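Local atomic coordinates of DNA photolyase (Agrobacterium tumefaciens, PDB entry 4U63), a protein that probably uses light to repair cyclobutane pyrimidine dimers in ultraviolet-damaged DNA, with FAD as cofactor and a methenyltetrahydrofolate antenna chromophore. Residues 289-292 and 293-297; 243-246 and 247-251. One frame throughout, in Å; residues are numbered along the deposited sequence. Where two conformers were deposited one is given.

Contact 1: residues 289-292 and 293-297. With FAD (flavin-adenine dinucleotide), chain C; SO4 (sulfate ion), chain F; SO4 (sulfate ion), chain G; SO4 (sulfate ion), chain I.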
ATOM      1  N   ASP A 289      -8.905  -8.721 -19.627  1.00 20.25           N
ATOM      2  CA  ASP A 289      -9.077  -7.793 -18.503  1.00 19.11           C
ATOM      3  C   ASP A 289      -8.821  -8.485 -17.160  1.00 18.89           C
ATOM      4  O   ASP A 289      -8.168  -7.940 -16.281  1.00 21.45           O
ATOM      5  CB  ASP A 289     -10.486  -7.180 -18.525  1.00 17.58           C
ATOM      6  CG  ASP A 289     -10.644  -6.127 -19.600  1.00 22.12           C
ATOM      7  OD1 ASP A 289      -9.662  -5.410 -19.894  1.00 23.29           O
ATOM      8  OD2 ASP A 289     -11.755  -5.996 -20.146  1.00 24.40           O
ATOM      9  N   ILE A 290      -9.350  -9.693 -17.025  1.00 18.91           N
ATOM     10  CA  ILE A 290      -9.158 -10.501 -15.830  1.00 18.77           C
ATOM     11  C   ILE A 290      -7.684 -10.873 -15.656  1.00 19.30           C
ATOM     12  O   ILE A 290      -7.141 -10.757 -14.551  1.00 19.99           O
ATOM     13  CB  ILE A 290     -10.038 -11.760 -15.873  1.00 19.35           C
ATOM     14  CG1 ILE A 290     -11.524 -11.345 -15.739  1.00 21.07           C
ATOM     15  CG2 ILE A 290      -9.653 -12.750 -14.780  1.00 20.75           C
ATOM     16  CD1 ILE A 290     -12.511 -12.418 -16.096  1.00 24.30           C
ATOM     17  N   SER A 291      -7.046 -11.308 -16.742  0.50 21.17           N
ATOM     18  CA  SER A 291      -5.631 -11.683 -16.700  0.50 20.40           C
ATOM     19  C   SER A 291      -4.771 -10.503 -16.264  0.50 19.48           C
ATOM     20  O   SER A 291      -3.919 -10.643 -15.392  0.50 21.03           O
ATOM     21  CB  SER A 291      -5.164 -12.192 -18.057  0.50 24.51           C
ATOM     22  OG  SER A 291      -3.808 -12.596 -17.997  0.50 25.85           O
ATOM     23  N   ARG A 292      -5.009  -9.340 -16.859  1.00 19.91           N
ATOM     24  CA  ARG A 292      -4.250  -8.122 -16.505  1.00 18.96           C
ATOM     25  C   ARG A 292      -4.439  -7.710 -15.044  1.00 19.67           C
ATOM     26  O   ARG A 292      -3.474  -7.372 -14.353  1.00 20.50           O
ATOM     27  CB  ARG A 292      -4.614  -6.947 -17.420  1.00 21.29           C
ATOM     28  CG  ARG A 292      -3.735  -5.699 -17.218  1.00 21.62           C
ATOM     29  CD  ARG A 292      -2.247  -6.014 -17.432  1.00 26.04           C
ATOM     30  NE  ARG A 292      -2.016  -6.494 -18.796  1.00 30.14           N
ATOM     31  CZ  ARG A 292      -0.829  -6.843 -19.306  1.00 33.55           C
ATOM     32  NH1 ARG A 292       0.280  -6.784 -18.573  1.00 33.15           N
ATOM     33  NH2 ARG A 292      -0.757  -7.257 -20.571  1.00 39.40           N
ATOM     34  N   PHE A 293      -5.674  -7.746 -14.568  1.00 20.13           N
ATOM     35  CA  PHE A 293      -5.947  -7.425 -13.165  1.00 18.13           C
ATOM     36  C   PHE A 293      -5.242  -8.422 -12.225  1.00 18.51           C
ATOM     37  O   PHE A 293      -4.625  -8.027 -11.233  1.00 19.92           O
ATOM     38  CB  PHE A 293      -7.457  -7.394 -12.908  1.00 18.85           C
ATOM     39  CG  PHE A 293      -7.810  -7.034 -11.504  1.00 18.30           C
ATOM     40  CD1 PHE A 293      -7.452  -5.793 -10.989  1.00 16.30           C
ATOM     41  CD2 PHE A 293      -8.477  -7.935 -10.686  1.00 18.78           C
ATOM     42  CE1 PHE A 293      -7.761  -5.453  -9.694  1.00 17.06           C
ATOM     43  CE2 PHE A 293      -8.794  -7.598  -9.384  1.00 20.94           C
ATOM     44  CZ  PHE A 293      -8.433  -6.353  -8.886  1.00 19.23           C
ATOM     45  N   ARG A 294      -5.337  -9.706 -12.549  1.00 18.30           N
ATOM     46  CA  ARG A 294      -4.623 -10.745 -11.783  1.00 17.21           C
ATOM     47  C   ARG A 294      -3.115 -10.501 -11.765  1.00 18.20           C
ATOM     48  O   ARG A 294      -2.474 -10.657 -10.721  1.00 19.23           O
ATOM     49  CB  ARG A 294      -4.941 -12.128 -12.334  1.00 18.59           C
ATOM     50  CG  ARG A 294      -6.319 -12.611 -11.949  1.00 18.29           C
ATOM     51  CD  ARG A 294      -6.704 -13.862 -12.705  1.00 21.18           C
ATOM     52  NE  ARG A 294      -8.021 -14.345 -12.306  1.00 20.47           N
ATOM     53  CZ  ARG A 294      -8.575 -15.485 -12.720  1.00 26.23           C
ATOM     54  NH1 ARG A 294      -7.927 -16.304 -13.545  1.00 29.85           N
ATOM     55  NH2 ARG A 294      -9.787 -15.820 -12.292  1.00 28.15           N
ATOM     56  N   LYS A 295      -2.544 -10.102 -12.901  1.00 18.82           N
ATOM     57  CA  LYS A 295      -1.107  -9.764 -12.937  1.00 18.30           C
ATOM     58  C   LYS A 295      -0.759  -8.676 -11.925  1.00 17.00           C
ATOM     59  O   LYS A 295       0.268  -8.759 -11.274  1.00 18.09           O
ATOM     60  CB  LYS A 295      -0.656  -9.339 -14.331  1.00 18.29           C
ATOM     61  CG  LYS A 295      -0.465 -10.513 -15.279  1.00 19.68           C
ATOM     62  CD  LYS A 295       0.023 -10.064 -16.650  1.00 21.61           C
ATOM     63  CE  LYS A 295       0.290 -11.259 -17.540  1.00 24.85           C
ATOM     64  NZ  LYS A 295       0.594 -10.839 -18.928  1.00 29.39           N
ATOM     65  N   GLU A 296      -1.625  -7.670 -11.783  1.00 18.22           N
ATOM     66  CA  GLU A 296      -1.360  -6.579 -10.845  1.00 17.80           C
ATOM     67  C   GLU A 296      -1.392  -7.056  -9.391  1.00 17.24           C
ATOM     68  O   GLU A 296      -0.545  -6.657  -8.584  1.00 19.71           O
ATOM     69  CB  GLU A 296      -2.313  -5.408 -11.078  1.00 19.91           C
ATOM     70  CG  GLU A 296      -2.201  -4.798 -12.472  1.00 24.21           C
ATOM     71  CD  GLU A 296      -0.780  -4.499 -12.894  1.00 28.02           C
ATOM     72  OE1 GLU A 296      -0.029  -3.885 -12.096  1.00 31.55           O
ATOM     73  OE2 GLU A 296      -0.421  -4.873 -14.020  1.00 32.15           O
ATOM     74  N   ILE A 297      -2.340  -7.927  -9.073  1.00 17.75           N
ATOM     75  CA  ILE A 297      -2.373  -8.597  -7.767  1.00 18.81           C
ATOM     76  C   ILE A 297      -1.045  -9.349  -7.527  1.00 17.81           C
ATOM     77  O   ILE A 297      -0.486  -9.323  -6.430  1.00 19.19           O
ATOM     78  CB  ILE A 297      -3.573  -9.571  -7.659  1.00 20.18           C
ATOM     79  CG1 ILE A 297      -4.915  -8.810  -7.744  1.00 22.14           C
ATOM     80  CG2 ILE A 297      -3.521 -10.399  -6.376  1.00 20.72           C
ATOM     81  CD1 ILE A 297      -5.130  -7.815  -6.623  1.00 24.08           C
TER
HETATM   82  PA  FAD C1002      -5.139  -1.720  -9.531  1.00 19.09           P
HETATM   83  O1A FAD C1002      -4.663  -1.356 -10.901  1.00 19.28           O
HETATM   84  O2A FAD C1002      -6.605  -1.873  -9.297  1.00 19.91           O
HETATM   85  O5B FAD C1002      -4.323  -3.034  -9.104  1.00 19.06           O
HETATM   86  C5B FAD C1002      -4.836  -3.977  -8.156  1.00 15.28           C
HETATM   87  C4B FAD C1002      -3.856  -4.227  -7.019  1.00 18.45           C
HETATM   88  O4B FAD C1002      -2.622  -4.753  -7.504  1.00 20.08           O
HETATM   89  C3B FAD C1002      -3.484  -2.977  -6.256  1.00 19.02           C
HETATM   90  O3B FAD C1002      -4.497  -2.599  -5.309  1.00 19.79           O
HETATM   91  C2B FAD C1002      -2.168  -3.379  -5.627  1.00 18.36           C
HETATM   92  O2B FAD C1002      -2.365  -4.144  -4.436  1.00 18.39           O
HETATM   93  C1B FAD C1002      -1.551  -4.262  -6.683  1.00 18.33           C
HETATM   94  N9A FAD C1002      -0.600  -3.561  -7.574  1.00 17.95           N
HETATM   95  C8A FAD C1002      -0.900  -2.967  -8.743  1.00 20.51           C
HETATM   96  N7A FAD C1002       0.200  -2.449  -9.325  1.00 18.66           N
HETATM   97  C5A FAD C1002       1.250  -2.732  -8.524  1.00 17.03           C
HETATM   98  C6A FAD C1002       2.689  -2.460  -8.558  1.00 16.38           C
HETATM   99  N6A FAD C1002       3.227  -1.782  -9.592  1.00 19.76           N
HETATM  100  N1A FAD C1002       3.429  -2.911  -7.520  1.00 16.79           N
HETATM  101  C2A FAD C1002       2.879  -3.581  -6.481  1.00 17.64           C
HETATM  102  N3A FAD C1002       1.562  -3.861  -6.398  1.00 17.88           N
HETATM  103  C4A FAD C1002       0.720  -3.463  -7.373  1.00 17.28           C
HETATM  104  N1  FAD C1002       1.416   0.050  -4.233  1.00 17.23           N
HETATM  105  C2  FAD C1002       1.042  -0.165  -2.953  1.00 18.83           C
HETATM  106  O2  FAD C1002       0.119  -0.987  -2.757  1.00 20.28           O
HETATM  107  N3  FAD C1002       1.637   0.473  -1.914  1.00 17.94           N
HETATM  108  C4  FAD C1002       2.645   1.364  -2.096  1.00 18.04           C
HETATM  109  O4  FAD C1002       3.205   1.941  -1.128  1.00 18.41           O
HETATM  110  C4X FAD C1002       3.096   1.654  -3.472  1.00 17.11           C
HETATM  111  N5  FAD C1002       4.083   2.552  -3.763  1.00 18.77           N
HETATM  112  C5X FAD C1002       4.481   2.764  -5.051  1.00 16.61           C
HETATM  113  C6  FAD C1002       5.504   3.655  -5.348  1.00 17.20           C
HETATM  114  C7  FAD C1002       5.910   3.891  -6.665  1.00 18.10           C
HETATM  115  C7M FAD C1002       7.025   4.865  -6.967  1.00 20.02           C
HETATM  116  C8  FAD C1002       5.236   3.185  -7.778  1.00 17.07           C
HETATM  117  C8M FAD C1002       5.635   3.395  -9.222  1.00 18.76           C
HETATM  118  C9  FAD C1002       4.224   2.307  -7.493  1.00 16.18           C
HETATM  119  C9A FAD C1002       3.807   2.052  -6.183  1.00 17.05           C
HETATM  120  N10 FAD C1002       2.747   1.141  -5.898  1.00 18.41           N
HETATM  121  C10 FAD C1002       2.389   0.925  -4.556  1.00 17.95           C
HETATM  122  C1' FAD C1002       2.084   0.355  -6.946  1.00 18.36           C
HETATM  123  C2' FAD C1002       0.835   0.885  -7.615  1.00 17.31           C
HETATM  124  O2' FAD C1002       1.093   2.195  -8.132  1.00 19.40           O
HETATM  125  C3' FAD C1002      -0.362   0.881  -6.684  1.00 17.33           C
HETATM  126  O3' FAD C1002      -0.568  -0.415  -6.127  1.00 20.03           O
HETATM  127  C4' FAD C1002      -1.601   1.310  -7.468  1.00 17.55           C
HETATM  128  O4' FAD C1002      -1.473   2.683  -7.829  1.00 19.81           O
HETATM  129  C5' FAD C1002      -2.835   1.107  -6.613  1.00 17.08           C
HETATM  130  O5' FAD C1002      -4.033   1.502  -7.298  1.00 18.77           O
HETATM  131  P   FAD C1002      -5.190   0.409  -7.519  1.00 17.87           P
HETATM  132  O1P FAD C1002      -6.343   1.087  -8.172  1.00 18.47           O
HETATM  133  O2P FAD C1002      -5.494  -0.297  -6.227  1.00 18.83           O
HETATM  134  O3P FAD C1002      -4.486  -0.620  -8.532  1.00 17.89           O
HETATM  135  S   SO4 F1005       2.664  -8.215 -21.105  0.70 84.26           S
HETATM  136  O1  SO4 F1005       3.417  -6.996 -20.741  0.70 83.84           O
HETATM  137  O2  SO4 F1005       2.129  -8.851 -19.884  0.70 69.78           O
HETATM  138  O3  SO4 F1005       3.555  -9.161 -21.802  0.70 76.67           O
HETATM  139  O4  SO4 F1005       1.553  -7.851 -22.004  0.70 72.08           O
HETATM  140  S   SO4 G1006       2.479 -13.933 -19.906  1.00 51.63           S
HETATM  141  O1  SO4 G1006       2.879 -15.118 -19.115  1.00 59.09           O
HETATM  142  O2  SO4 G1006       0.999 -13.816 -19.923  1.00 47.33           O
HETATM  143  O3  SO4 G1006       3.062 -12.719 -19.299  1.00 51.85           O
HETATM  144  O4  SO4 G1006       2.988 -14.091 -21.288  1.00 60.34           O
HETATM  145  S   SO4 I1008     -11.850 -18.876 -14.028  0.70 62.15           S
HETATM  146  O1  SO4 I1008     -13.273 -18.489 -14.120  0.70 52.14           O
HETATM  147  O2  SO4 I1008     -11.703 -19.971 -13.052  0.70 69.59           O
HETATM  148  O3  SO4 I1008     -11.037 -17.727 -13.590  0.70 54.44           O
HETATM  149  O4  SO4 I1008     -11.371 -19.341 -15.344  0.70 68.87           O
HETATM  150  O   HOH W   1      -2.168 -10.685 -19.335  1.00 37.84           O
HETATM  151  O   HOH W   2       0.602  -5.772 -16.274  1.00 38.18           O

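Contact 2: residues 243-246 and 247-251. With FAD (flavin-adenine dinucleotide), chain C.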
ATOM      1  N   LYS A 243     -14.283  -4.252 -16.496  1.00 19.40           N
ATOM      2  CA  LYS A 243     -14.522  -4.176 -17.923  1.00 19.73           C
ATOM      3  C   LYS A 243     -13.736  -3.008 -18.524  1.00 22.68           C
ATOM      4  O   LYS A 243     -13.990  -1.830 -18.203  1.00 24.78           O
ATOM      5  CB  LYS A 243     -16.010  -4.017 -18.250  1.00 20.24           C
ATOM      6  CG  LYS A 243     -16.276  -4.195 -19.737  1.00 22.17           C
ATOM      7  CD  LYS A 243     -17.737  -4.062 -20.085  1.00 23.04           C
ATOM      8  CE  LYS A 243     -17.979  -4.168 -21.588  1.00 26.66           C
ATOM      9  NZ  LYS A 243     -19.362  -4.596 -21.917  1.00 27.55           N
ATOM     10  N   GLY A 244     -12.802  -3.345 -19.407  1.00 20.77           N
ATOM     11  CA  GLY A 244     -11.927  -2.365 -20.056  1.00 22.30           C
ATOM     12  C   GLY A 244     -10.697  -1.996 -19.235  1.00 23.52           C
ATOM     13  O   GLY A 244      -9.958  -1.074 -19.602  1.00 23.14           O
ATOM     14  N   TYR A 245     -10.467  -2.728 -18.143  1.00 21.09           N
ATOM     15  CA  TYR A 245      -9.343  -2.474 -17.240  1.00 19.84           C
ATOM     16  C   TYR A 245      -7.992  -2.458 -17.969  1.00 19.76           C
ATOM     17  O   TYR A 245      -7.182  -1.561 -17.756  1.00 21.05           O
ATOM     18  CB  TYR A 245      -9.315  -3.525 -16.116  1.00 19.66           C
ATOM     19  CG  TYR A 245      -8.119  -3.419 -15.223  1.00 19.78           C
ATOM     20  CD1 TYR A 245      -8.016  -2.391 -14.301  1.00 19.82           C
ATOM     21  CD2 TYR A 245      -7.076  -4.343 -15.303  1.00 21.88           C
ATOM     22  CE1 TYR A 245      -6.905  -2.284 -13.474  1.00 19.29           C
ATOM     23  CE2 TYR A 245      -5.972  -4.244 -14.485  1.00 21.47           C
ATOM     24  CZ  TYR A 245      -5.897  -3.215 -13.573  1.00 21.60           C
ATOM     25  OH  TYR A 245      -4.819  -3.102 -12.765  1.00 25.13           O
ATOM     26  N   GLU A 246      -7.754  -3.448 -18.820  1.00 19.63           N
ATOM     27  CA  GLU A 246      -6.453  -3.563 -19.482  1.00 21.29           C
ATOM     28  C   GLU A 246      -6.120  -2.320 -20.298  1.00 22.06           C
ATOM     29  O   GLU A 246      -5.003  -1.798 -20.210  1.00 23.48           O
ATOM     30  CB  GLU A 246      -6.367  -4.803 -20.375  1.00 22.13           C
ATOM     31  CG  GLU A 246      -4.988  -4.930 -21.019  1.00 24.50           C
ATOM     32  CD  GLU A 246      -4.757  -6.259 -21.674  1.00 28.51           C
ATOM     33  OE1 GLU A 246      -5.508  -6.576 -22.610  1.00 30.71           O
ATOM     34  OE2 GLU A 246      -3.803  -6.969 -21.269  1.00 32.53           O
ATOM     35  N   GLU A 247      -7.088  -1.857 -21.083  1.00 21.61           N
ATOM     36  CA  GLU A 247      -6.909  -0.677 -21.928  1.00 26.53           C
ATOM     37  C   GLU A 247      -6.946   0.633 -21.126  1.00 25.61           C
ATOM     38  O   GLU A 247      -6.251   1.574 -21.463  1.00 32.45           O
ATOM     39  CB  GLU A 247      -7.983  -0.627 -23.025  1.00 33.16           C
ATOM     40  CG  GLU A 247      -7.554   0.122 -24.287  1.00 45.75           C
ATOM     41  CD  GLU A 247      -6.647  -0.705 -25.203  1.00 57.77           C
ATOM     42  OE1 GLU A 247      -6.216  -1.817 -24.809  1.00 64.23           O
ATOM     43  OE2 GLU A 247      -6.363  -0.240 -26.327  1.00 68.74           O
ATOM     44  N   GLY A 248      -7.760   0.685 -20.077  1.00 21.31           N
ATOM     45  CA  GLY A 248      -7.983   1.930 -19.344  1.00 21.87           C
ATOM     46  C   GLY A 248      -6.991   2.297 -18.259  1.00 21.71           C
ATOM     47  O   GLY A 248      -6.854   3.473 -17.924  1.00 23.17           O
ATOM     48  N   ARG A 249      -6.294   1.299 -17.720  0.60 20.55           N
ATOM     49  CA  ARG A 249      -5.454   1.501 -16.543  0.60 21.26           C
ATOM     50  C   ARG A 249      -4.237   2.402 -16.759  0.60 20.88           C
ATOM     51  O   ARG A 249      -3.706   2.913 -15.787  0.60 23.44           O
ATOM     52  CB  ARG A 249      -5.005   0.154 -15.956  0.60 23.55           C
ATOM     53  CG  ARG A 249      -4.091  -0.672 -16.851  0.60 27.70           C
ATOM     54  CD  ARG A 249      -3.764  -2.001 -16.198  0.60 32.87           C
ATOM     55  NE  ARG A 249      -2.756  -1.834 -15.161  0.60 35.55           N
ATOM     56  CZ  ARG A 249      -1.445  -1.708 -15.398  0.60 37.58           C
ATOM     57  NH1 ARG A 249      -0.960  -1.735 -16.650  0.60 41.24           N
ATOM     58  NH2 ARG A 249      -0.609  -1.555 -14.379  0.60 36.76           N
ATOM     59  N   ASP A 250      -3.803   2.592 -18.010  1.00 21.90           N
ATOM     60  CA  ASP A 250      -2.622   3.431 -18.315  1.00 26.15           C
ATOM     61  C   ASP A 250      -2.905   4.937 -18.292  1.00 24.90           C
ATOM     62  O   ASP A 250      -1.966   5.743 -18.279  1.00 27.75           O
ATOM     63  CB  ASP A 250      -2.037   3.074 -19.694  1.00 29.99           C
ATOM     64  CG  ASP A 250      -1.375   1.698 -19.727  1.00 35.95           C
ATOM     65  OD1 ASP A 250      -0.791   1.281 -18.706  1.00 35.74           O
ATOM     66  OD2 ASP A 250      -1.436   1.035 -20.792  1.00 39.73           O
ATOM     67  N   PHE A 251      -4.184   5.311 -18.282  1.00 22.67           N
ATOM     68  CA  PHE A 251      -4.599   6.689 -18.493  1.00 24.92           C
ATOM     69  C   PHE A 251      -5.148   7.296 -17.197  1.00 24.00           C
ATOM     70  O   PHE A 251      -6.270   6.978 -16.796  1.00 24.22           O
ATOM     71  CB  PHE A 251      -5.637   6.719 -19.616  1.00 26.04           C
ATOM     72  CG  PHE A 251      -5.122   6.143 -20.907  1.00 29.56           C
ATOM     73  CD1 PHE A 251      -4.318   6.902 -21.749  1.00 32.12           C
ATOM     74  CD2 PHE A 251      -5.415   4.833 -21.273  1.00 35.68           C
ATOM     75  CE1 PHE A 251      -3.827   6.376 -22.934  1.00 35.14           C
ATOM     76  CE2 PHE A 251      -4.924   4.306 -22.458  1.00 39.51           C
ATOM     77  CZ  PHE A 251      -4.133   5.077 -23.287  1.00 38.77           C
TER
HETATM   78  PA  FAD C1002      -5.139  -1.720  -9.531  1.00 19.09           P
HETATM   79  O1A FAD C1002      -4.663  -1.356 -10.901  1.00 19.28           O
HETATM   80  O2A FAD C1002      -6.605  -1.873  -9.297  1.00 19.91           O
HETATM   81  O5B FAD C1002      -4.323  -3.034  -9.104  1.00 19.06           O
HETATM   82  C5B FAD C1002      -4.836  -3.977  -8.156  1.00 15.28           C
HETATM   83  C4B FAD C1002      -3.856  -4.227  -7.019  1.00 18.45           C
HETATM   84  O4B FAD C1002      -2.622  -4.753  -7.504  1.00 20.08           O
HETATM   85  C3B FAD C1002      -3.484  -2.977  -6.256  1.00 19.02           C
HETATM   86  O3B FAD C1002      -4.497  -2.599  -5.309  1.00 19.79           O
HETATM   87  C2B FAD C1002      -2.168  -3.379  -5.627  1.00 18.36           C
HETATM   88  O2B FAD C1002      -2.365  -4.144  -4.436  1.00 18.39           O
HETATM   89  C1B FAD C1002      -1.551  -4.262  -6.683  1.00 18.33           C
HETATM   90  N9A FAD C1002      -0.600  -3.561  -7.574  1.00 17.95           N
HETATM   91  C8A FAD C1002      -0.900  -2.967  -8.743  1.00 20.51           C
HETATM   92  N7A FAD C1002       0.200  -2.449  -9.325  1.00 18.66           N
HETATM   93  C5A FAD C1002       1.250  -2.732  -8.524  1.00 17.03           C
HETATM   94  C6A FAD C1002       2.689  -2.460  -8.558  1.00 16.38           C
HETATM   95  N6A FAD C1002       3.227  -1.782  -9.592  1.00 19.76           N
HETATM   96  N1A FAD C1002       3.429  -2.911  -7.520  1.00 16.79           N
HETATM   97  C2A FAD C1002       2.879  -3.581  -6.481  1.00 17.64           C
HETATM   98  N3A FAD C1002       1.562  -3.861  -6.398  1.00 17.88           N
HETATM   99  C4A FAD C1002       0.720  -3.463  -7.373  1.00 17.28           C
HETATM  100  N1  FAD C1002       1.416   0.050  -4.233  1.00 17.23           N
HETATM  101  C2  FAD C1002       1.042  -0.165  -2.953  1.00 18.83           C
HETATM  102  O2  FAD C1002       0.119  -0.987  -2.757  1.00 20.28           O
HETATM  103  N3  FAD C1002       1.637   0.473  -1.914  1.00 17.94           N
HETATM  104  C4  FAD C1002       2.645   1.364  -2.096  1.00 18.04           C
HETATM  105  O4  FAD C1002       3.205   1.941  -1.128  1.00 18.41           O
HETATM  106  C4X FAD C1002       3.096   1.654  -3.472  1.00 17.11           C
HETATM  107  N5  FAD C1002       4.083   2.552  -3.763  1.00 18.77           N
HETATM  108  C5X FAD C1002       4.481   2.764  -5.051  1.00 16.61           C
HETATM  109  C6  FAD C1002       5.504   3.655  -5.348  1.00 17.20           C
HETATM  110  C7  FAD C1002       5.910   3.891  -6.665  1.00 18.10           C
HETATM  111  C7M FAD C1002       7.025   4.865  -6.967  1.00 20.02           C
HETATM  112  C8  FAD C1002       5.236   3.185  -7.778  1.00 17.07           C
HETATM  113  C8M FAD C1002       5.635   3.395  -9.222  1.00 18.76           C
HETATM  114  C9  FAD C1002       4.224   2.307  -7.493  1.00 16.18           C
HETATM  115  C9A FAD C1002       3.807   2.052  -6.183  1.00 17.05           C
HETATM  116  N10 FAD C1002       2.747   1.141  -5.898  1.00 18.41           N
HETATM  117  C10 FAD C1002       2.389   0.925  -4.556  1.00 17.95           C
HETATM  118  C1' FAD C1002       2.084   0.355  -6.946  1.00 18.36           C
HETATM  119  C2' FAD C1002       0.835   0.885  -7.615  1.00 17.31           C
HETATM  120  O2' FAD C1002       1.093   2.195  -8.132  1.00 19.40           O
HETATM  121  C3' FAD C1002      -0.362   0.881  -6.684  1.00 17.33           C
HETATM  122  O3' FAD C1002      -0.568  -0.415  -6.127  1.00 20.03           O
HETATM  123  C4' FAD C1002      -1.601   1.310  -7.468  1.00 17.55           C
HETATM  124  O4' FAD C1002      -1.473   2.683  -7.829  1.00 19.81           O
HETATM  125  C5' FAD C1002      -2.835   1.107  -6.613  1.00 17.08           C
HETATM  126  O5' FAD C1002      -4.033   1.502  -7.298  1.00 18.77           O
HETATM  127  P   FAD C1002      -5.190   0.409  -7.519  1.00 17.87           P
HETATM  128  O1P FAD C1002      -6.343   1.087  -8.172  1.00 18.47           O
HETATM  129  O2P FAD C1002      -5.494  -0.297  -6.227  1.00 18.83           O
HETATM  130  O3P FAD C1002      -4.486  -0.620  -8.532  1.00 17.89           O
HETATM  131  O   HOH W   3      -2.508  -2.491 -19.291  1.00 33.57           O

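Contact 1: residues 289-292 and 293-297
Lys-295 leans back across Ser-291 and Arg-292 on the helix 287-309, one of the helices that form the FAD-binding part of the photolyase fold. The underlying turns are regular alpha-helix, with Lys-295 N bonded to Ser-291 O at 2.9 Å. CB of Lys-295 rests on Arg-292 O, and CG lies 3.5 Å from Ser-291 O. CG is anti to the carbonyl carbon (chi1 -77°) and the chain is extended beyond it, which carries CD over one face of the Arg-292 guanidinium, 3.8 Å from NH1. CE then passes the chain G sulfate, and NZ ends among sulfates probably from the crystallisation liquor: it bonds O2 of the chain F sulfate at 2.7 Å, makes two longer bonds to the chain G sulfate, and donates to a water that also meets Ser-291 OG. Arg-292, bent at chi2 and chi3, turns its guanidinium edge to the chain F sulfate, with NH2 bonded to O4 at 2.8 Å (167°) and NH1 to the same O2 that Lys-295 uses. Its NE is salt-bridged to Glu-246, while a second water joins NH1 to Glu-296 OE2. On the FAD side, Phe-293 CE1 approaches the ribose carbon C5B at 3.6 Å. Ile-290 and Arg-294 run side by side: Ile-290 CG2 sits over the Arg-294 guanidinium, 3.4 Å from NE, while at the guanidinium's edge Arg-294 NH2 donates to O3 of the chain I sulfate at 2.6 Å.

Contact 2: residues 243-246 and 247-251
Tyr-245 and Arg-249, one helical turn apart, form the close-packed side of this short helix. The aliphatic part of Arg-249 lies across the phenol: CD sits 3.9 Å from the ring centroid and 28° off the normal, a CH-pi contact over one face, and CB approaches the rim of the same face. CG of Arg-249 falls between its backbone N and carbonyl carbon (chi1 65°), a position that also brings CG to 3.3 Å from Tyr-245 O. A bend at chi3 then turns NE back to the phenol oxygen, where it makes a weak bond to OH at 3.4 Å. The hydroxyl's shorter bond is to the cofactor: Tyr-245 OH donates to the FAD phosphate oxygen O1A at 2.6 Å, with O1A in the plane of the ring. Phe-293 meets the same ring edge-to-face.

Toward solvent the contacts are longer and water-mediated. Arg-249 NH1 reaches Glu-246 O through a water, 3.2 Å from NH1 and in the guanidinium plane, and its pairing with Asp-250 OD1 is long and purely electrostatic. The Glu-247 side chain is exposed and meets the preceding residues, Gly-244 and Glu-246, only through CB. The Glu-246 carboxylate turns instead to the helix 287-309, where OE1 takes a bond from Asn-288 ND2.

Gly-244 sits at the N-cap with positive phi, and its O accepts Gly-248 N at 2.9 Å; a type I turn follows from Gly-248 to Phe-251. A short helix thus presents a tyrosine hydroxyl to the cofactor's diphosphate, part of the FAD pocket of this photolyase.

The two contacts adjoin, their centres about 11 Å apart, and both line the FAD pocket. Asp-289 of contact 1 joins them at the start of the helix 245-248: OD1 lies 2.9 Å from Glu-246 N and OD2 2.9 Å from Gly-244 N, probable hydrogen bonds that take up backbone N-H groups at that end. Nearer the cofactor, Glu-296 CG packs 3.1 Å from Tyr-245 OH, and a long, weak ion pair links the Glu-296 and Arg-249 side chains. The contacts meet neighbouring parts of the cofactor: contact 2 bonds the diphosphate, and contact 1 lies mainly along the adenosine half, with Glu-296 O 3.0 Å from FAD O4B.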